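Local atomic coordinates of protein (auracyanin) (Chloroflexus aurantiacus, PDB entry 1QHQ), a protein that carries electrons through a type 1 blue copper centre, probably accepting them from the membrane-bound alternative complex III of a photosynthetic bacterium. Residues G54-V68 with P91-G103. Sequence-based numbering, arbitrary orientation.
Sequences GVQHNWVLVNGGDDV and PNALAWTAMLNAG. With CU (copper (II) ion), chain B; SO4 (sulfate ion), chain E.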
# COMPACT_ATOMS: atom_id res chain seq x y z
N GLY A 54 18.60 1.85 3.32
CA GLY A 54 18.70 2.47 2.01
C GLY A 54 17.73 1.87 1.01
O GLY A 54 17.85 1.99 -0.20
N VAL A 55 16.65 1.24 1.56
CA VAL A 55 15.77 0.46 0.71
C VAL A 55 14.44 1.14 0.37
O VAL A 55 13.94 1.97 1.13
CB VAL A 55 15.53 -0.95 1.29
CG1 VAL A 55 14.50 -0.91 2.42
CG2 VAL A 55 15.13 -1.92 0.18
N GLN A 56 13.94 0.87 -0.79
CA GLN A 56 12.66 1.34 -1.30
C GLN A 56 11.47 0.55 -0.77
O GLN A 56 11.56 -0.64 -0.55
CB GLN A 56 12.65 1.25 -2.82
CG GLN A 56 13.64 2.23 -3.46
CD GLN A 56 13.93 1.83 -4.89
OE1 GLN A 56 14.58 0.78 -5.10
NE2 GLN A 56 13.44 2.56 -5.85
N HIS A 57 10.31 1.25 -0.69
CA HIS A 57 9.10 0.62 -0.20
C HIS A 57 7.86 1.40 -0.70
O HIS A 57 7.92 2.59 -0.94
CB HIS A 57 9.00 0.69 1.32
CG HIS A 57 9.97 -0.07 2.15
ND1 HIS A 57 10.09 -1.45 2.07
CD2 HIS A 57 10.72 0.32 3.19
CE1 HIS A 57 10.94 -1.85 2.99
NE2 HIS A 57 11.36 -0.81 3.69
N ASN A 58 6.77 0.62 -0.80
CA ASN A 58 5.48 1.31 -1.12
C ASN A 58 4.45 0.67 -0.18
O ASN A 58 4.72 -0.14 0.65
CB ASN A 58 5.08 1.26 -2.53
CG ASN A 58 4.66 -0.08 -3.09
OD1 ASN A 58 4.87 -1.08 -2.38
ND2 ASN A 58 4.12 -0.13 -4.29
N TRP A 59 3.23 1.24 -0.24
CA TRP A 59 2.08 0.71 0.52
C TRP A 59 0.98 0.43 -0.50
O TRP A 59 0.59 1.34 -1.29
CB TRP A 59 1.63 1.70 1.56
CG TRP A 59 0.45 1.25 2.40
CD1 TRP A 59 0.55 0.59 3.58
CD2 TRP A 59 -0.94 1.44 2.14
NE1 TRP A 59 -0.73 0.35 4.10
CE2 TRP A 59 -1.63 0.85 3.19
CE3 TRP A 59 -1.64 2.06 1.10
CZ2 TRP A 59 -3.04 0.91 3.29
CZ3 TRP A 59 -3.04 2.09 1.17
CH2 TRP A 59 -3.70 1.48 2.23
N VAL A 60 0.52 -0.81 -0.52
CA VAL A 60 -0.45 -1.27 -1.51
C VAL A 60 -1.60 -2.02 -0.82
O VAL A 60 -1.40 -3.02 -0.19
CB VAL A 60 0.14 -2.23 -2.56
CG1 VAL A 60 -0.91 -2.60 -3.61
CG2 VAL A 60 1.33 -1.56 -3.24
N LEU A 61 -2.82 -1.44 -0.97
CA LEU A 61 -3.99 -2.13 -0.36
C LEU A 61 -4.67 -2.99 -1.42
O LEU A 61 -4.97 -2.51 -2.49
CB LEU A 61 -4.97 -1.02 0.11
CG LEU A 61 -6.29 -1.63 0.68
CD1 LEU A 61 -5.95 -2.40 1.95
CD2 LEU A 61 -7.27 -0.51 1.00
N VAL A 62 -4.85 -4.28 -1.12
CA VAL A 62 -5.45 -5.18 -2.10
C VAL A 62 -6.84 -5.62 -1.65
O VAL A 62 -7.15 -5.62 -0.48
CB VAL A 62 -4.57 -6.38 -2.43
CG1 VAL A 62 -3.14 -5.91 -2.77
CG2 VAL A 62 -4.56 -7.40 -1.34
N ASN A 63 -7.63 -5.98 -2.68
CA ASN A 63 -9.04 -6.35 -2.43
C ASN A 63 -9.17 -7.81 -2.05
O ASN A 63 -9.75 -8.63 -2.79
CB ASN A 63 -9.81 -6.01 -3.71
CG ASN A 63 -11.32 -6.27 -3.56
OD1 ASN A 63 -11.93 -6.69 -4.57
ND2 ASN A 63 -11.85 -6.06 -2.39
N GLY A 64 -8.55 -8.21 -0.95
CA GLY A 64 -8.56 -9.61 -0.55
C GLY A 64 -7.40 -9.96 0.38
O GLY A 64 -6.80 -9.12 1.04
N GLY A 65 -7.11 -11.26 0.42
CA GLY A 65 -6.10 -11.86 1.24
C GLY A 65 -4.84 -12.22 0.43
O GLY A 65 -4.54 -11.59 -0.56
N ASP A 66 -4.20 -13.30 0.87
CA ASP A 66 -2.89 -13.67 0.32
C ASP A 66 -2.91 -14.08 -1.11
O ASP A 66 -1.97 -13.73 -1.86
CB ASP A 66 -2.18 -14.68 1.20
CG ASP A 66 -1.56 -14.02 2.43
OD1 ASP A 66 -0.60 -13.21 2.25
OD2 ASP A 66 -2.11 -14.23 3.52
N ASP A 67 -3.98 -14.70 -1.61
CA ASP A 67 -4.07 -15.07 -3.02
C ASP A 67 -4.16 -13.87 -3.92
O ASP A 67 -3.49 -13.74 -4.93
CB ASP A 67 -5.27 -16.00 -3.25
CG ASP A 67 -5.01 -17.41 -2.72
OD1 ASP A 67 -3.87 -17.69 -2.29
OD2 ASP A 67 -5.95 -18.22 -2.75
N VAL A 68 -5.01 -12.91 -3.49
CA VAL A 68 -5.12 -11.65 -4.27
C VAL A 68 -3.83 -10.85 -4.16
O VAL A 68 -3.32 -10.31 -5.16
CB VAL A 68 -6.34 -10.87 -3.74
CG1 VAL A 68 -6.37 -9.43 -4.16
CG2 VAL A 68 -7.62 -11.59 -4.23
N PRO A 91 -5.97 -5.55 -11.36
CA PRO A 91 -7.15 -6.09 -10.71
C PRO A 91 -6.93 -6.24 -9.21
O PRO A 91 -5.87 -6.69 -8.75
CB PRO A 91 -7.34 -7.46 -11.34
CG PRO A 91 -6.60 -7.40 -12.62
CD PRO A 91 -5.41 -6.49 -12.35
N ASN A 92 -7.95 -5.86 -8.43
CA ASN A 92 -7.92 -6.06 -7.00
C ASN A 92 -6.86 -5.26 -6.27
O ASN A 92 -6.58 -5.55 -5.08
CB ASN A 92 -7.79 -7.56 -6.68
CG ASN A 92 -9.03 -8.32 -7.15
OD1 ASN A 92 -8.90 -9.36 -7.81
ND2 ASN A 92 -10.20 -7.77 -6.86
N ALA A 93 -6.34 -4.21 -6.88
CA ALA A 93 -5.44 -3.27 -6.21
C ALA A 93 -6.20 -1.97 -5.92
O ALA A 93 -6.53 -1.19 -6.82
CB ALA A 93 -4.25 -3.01 -7.13
N LEU A 94 -6.68 -1.83 -4.69
CA LEU A 94 -7.55 -0.76 -4.29
C LEU A 94 -6.88 0.61 -4.24
O LEU A 94 -7.48 1.62 -4.58
CB LEU A 94 -8.19 -1.05 -2.93
CG LEU A 94 -9.07 -2.29 -2.84
CD1 LEU A 94 -9.61 -2.48 -1.43
CD2 LEU A 94 -10.23 -2.18 -3.83
N ALA A 95 -5.64 0.64 -3.76
CA ALA A 95 -4.89 1.87 -3.63
C ALA A 95 -3.40 1.57 -3.39
O ALA A 95 -3.06 0.58 -2.74
CB ALA A 95 -5.38 2.63 -2.34
N TRP A 96 -2.55 2.47 -3.88
CA TRP A 96 -1.13 2.33 -3.57
C TRP A 96 -0.47 3.71 -3.58
O TRP A 96 -0.91 4.61 -4.30
CB TRP A 96 -0.39 1.39 -4.50
CG TRP A 96 -0.37 1.75 -5.94
CD1 TRP A 96 0.57 2.50 -6.59
CD2 TRP A 96 -1.29 1.31 -6.95
NE1 TRP A 96 0.23 2.64 -7.91
CE2 TRP A 96 -0.85 1.84 -8.18
CE3 TRP A 96 -2.41 0.47 -6.94
CZ2 TRP A 96 -1.49 1.56 -9.38
CZ3 TRP A 96 -3.05 0.18 -8.13
CH2 TRP A 96 -2.61 0.75 -9.34
N THR A 97 0.62 3.81 -2.82
CA THR A 97 1.49 4.98 -2.92
C THR A 97 2.53 4.68 -4.04
O THR A 97 2.75 3.51 -4.34
CB THR A 97 2.29 5.25 -1.65
OG1 THR A 97 3.21 4.14 -1.42
CG2 THR A 97 1.44 5.34 -0.40
N ALA A 98 3.20 5.72 -4.47
CA ALA A 98 4.40 5.55 -5.29
C ALA A 98 5.41 4.72 -4.47
O ALA A 98 5.36 4.56 -3.27
CB ALA A 98 4.99 6.93 -5.55
N MET A 99 6.42 4.25 -5.24
CA MET A 99 7.53 3.53 -4.60
C MET A 99 8.54 4.57 -4.10
O MET A 99 8.93 5.44 -4.89
CB MET A 99 8.16 2.63 -5.67
CG MET A 99 9.26 1.72 -5.08
SD MET A 99 8.62 0.57 -3.87
CE MET A 99 7.63 -0.51 -4.86
N LEU A 100 8.81 4.56 -2.82
CA LEU A 100 9.53 5.62 -2.15
C LEU A 100 10.97 5.21 -1.83
O LEU A 100 11.19 4.15 -1.25
CB LEU A 100 8.83 5.91 -0.79
CG LEU A 100 7.33 6.27 -0.97
CD1 LEU A 100 6.70 6.44 0.39
CD2 LEU A 100 7.18 7.54 -1.80
N ASN A 101 11.91 6.10 -2.16
CA ASN A 101 13.32 5.80 -1.79
C ASN A 101 13.41 5.94 -0.29
O ASN A 101 12.53 6.60 0.34
CB ASN A 101 14.21 6.85 -2.48
CG ASN A 101 14.20 6.76 -3.98
OD1 ASN A 101 14.08 5.70 -4.58
ND2 ASN A 101 14.22 7.93 -4.66
N ALA A 102 14.40 5.36 0.36
CA ALA A 102 14.61 5.62 1.77
C ALA A 102 14.75 7.15 1.97
O ALA A 102 15.46 7.82 1.21
CB ALA A 102 15.94 4.97 2.21
N GLY A 103 13.98 7.69 2.90
CA GLY A 103 13.96 9.10 3.17
C GLY A 103 12.78 9.81 2.50
O GLY A 103 12.67 11.01 2.67
CU CU B . 9.10 -2.73 0.86
S SO4 E . -8.03 -14.26 -1.17
O1 SO4 E . -6.72 -13.76 -1.66
O2 SO4 E . -8.68 -15.11 -2.24
O3 SO4 E . -8.96 -13.09 -0.90
O4 SO4 E . -7.85 -15.06 0.07
O HOH W 1 16.11 3.93 -1.73
O HOH W 2 11.67 4.93 -5.49
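Met99 and Asn58 meet where the two antiparallel segments pass the copper site. The thioether is folded back by bends at chi2 (64°) and chi3 (68°), which bring Met99 CE to 3.5 Å from Asn58 CG and lay SD over the backbone between His57 and Asn58. The Asn58 amide turns its own OD1 to the backbone N of Thr123, next to the copper ligand Cys122. Gln56 and Asn101 run alongside each other, amide planes 36° apart, and one water accepts from Gln56 NE2 while donating to Asn101 OD1 and Met99 O. Thr97 OG1 stands between its backbone N and carbonyl carbon; from there it accepts the N-H of Trp59 at 3.1 Å and donates to Ala98 O, standing in for a backbone acceptor just where the pairing shifts by one residue. Before the shift, His57 and Leu100 form a hydrogen-bonded pair, Leu100 N to His57 O being 2.9 Å; beyond it run strands 60-62 and 93-96. There Trp96 touches Val60 through CB alone (3.6 Å from Val60 CG2), its indole turning off the contact with NE1 on Ala4 O, whereas Leu61 crosses Leu94 obliquely, Leu61 CD2 to Leu94 CD1 3.9 Å. A classic beta bulge sets Leu94 and Ala95 together opposite Leu61: Leu61 N donates to Ala95 O (2.7 Å), while Leu61 O takes Leu94 N and, weakly, Ala95 N. Val68 CG1, 3.4 Å from Asn92 CB and crossing at about a right angle, joins the first turn of helix 66-77 to the loop residue leading into strand 93-96. His57 CB leaves the backbone away from 91-103, and His57 ND1 binds copper at 2.0 Å. The partner segment thus grips the ligand's backbone through N and O, consistent with a fixed backbone position for this copper ligand.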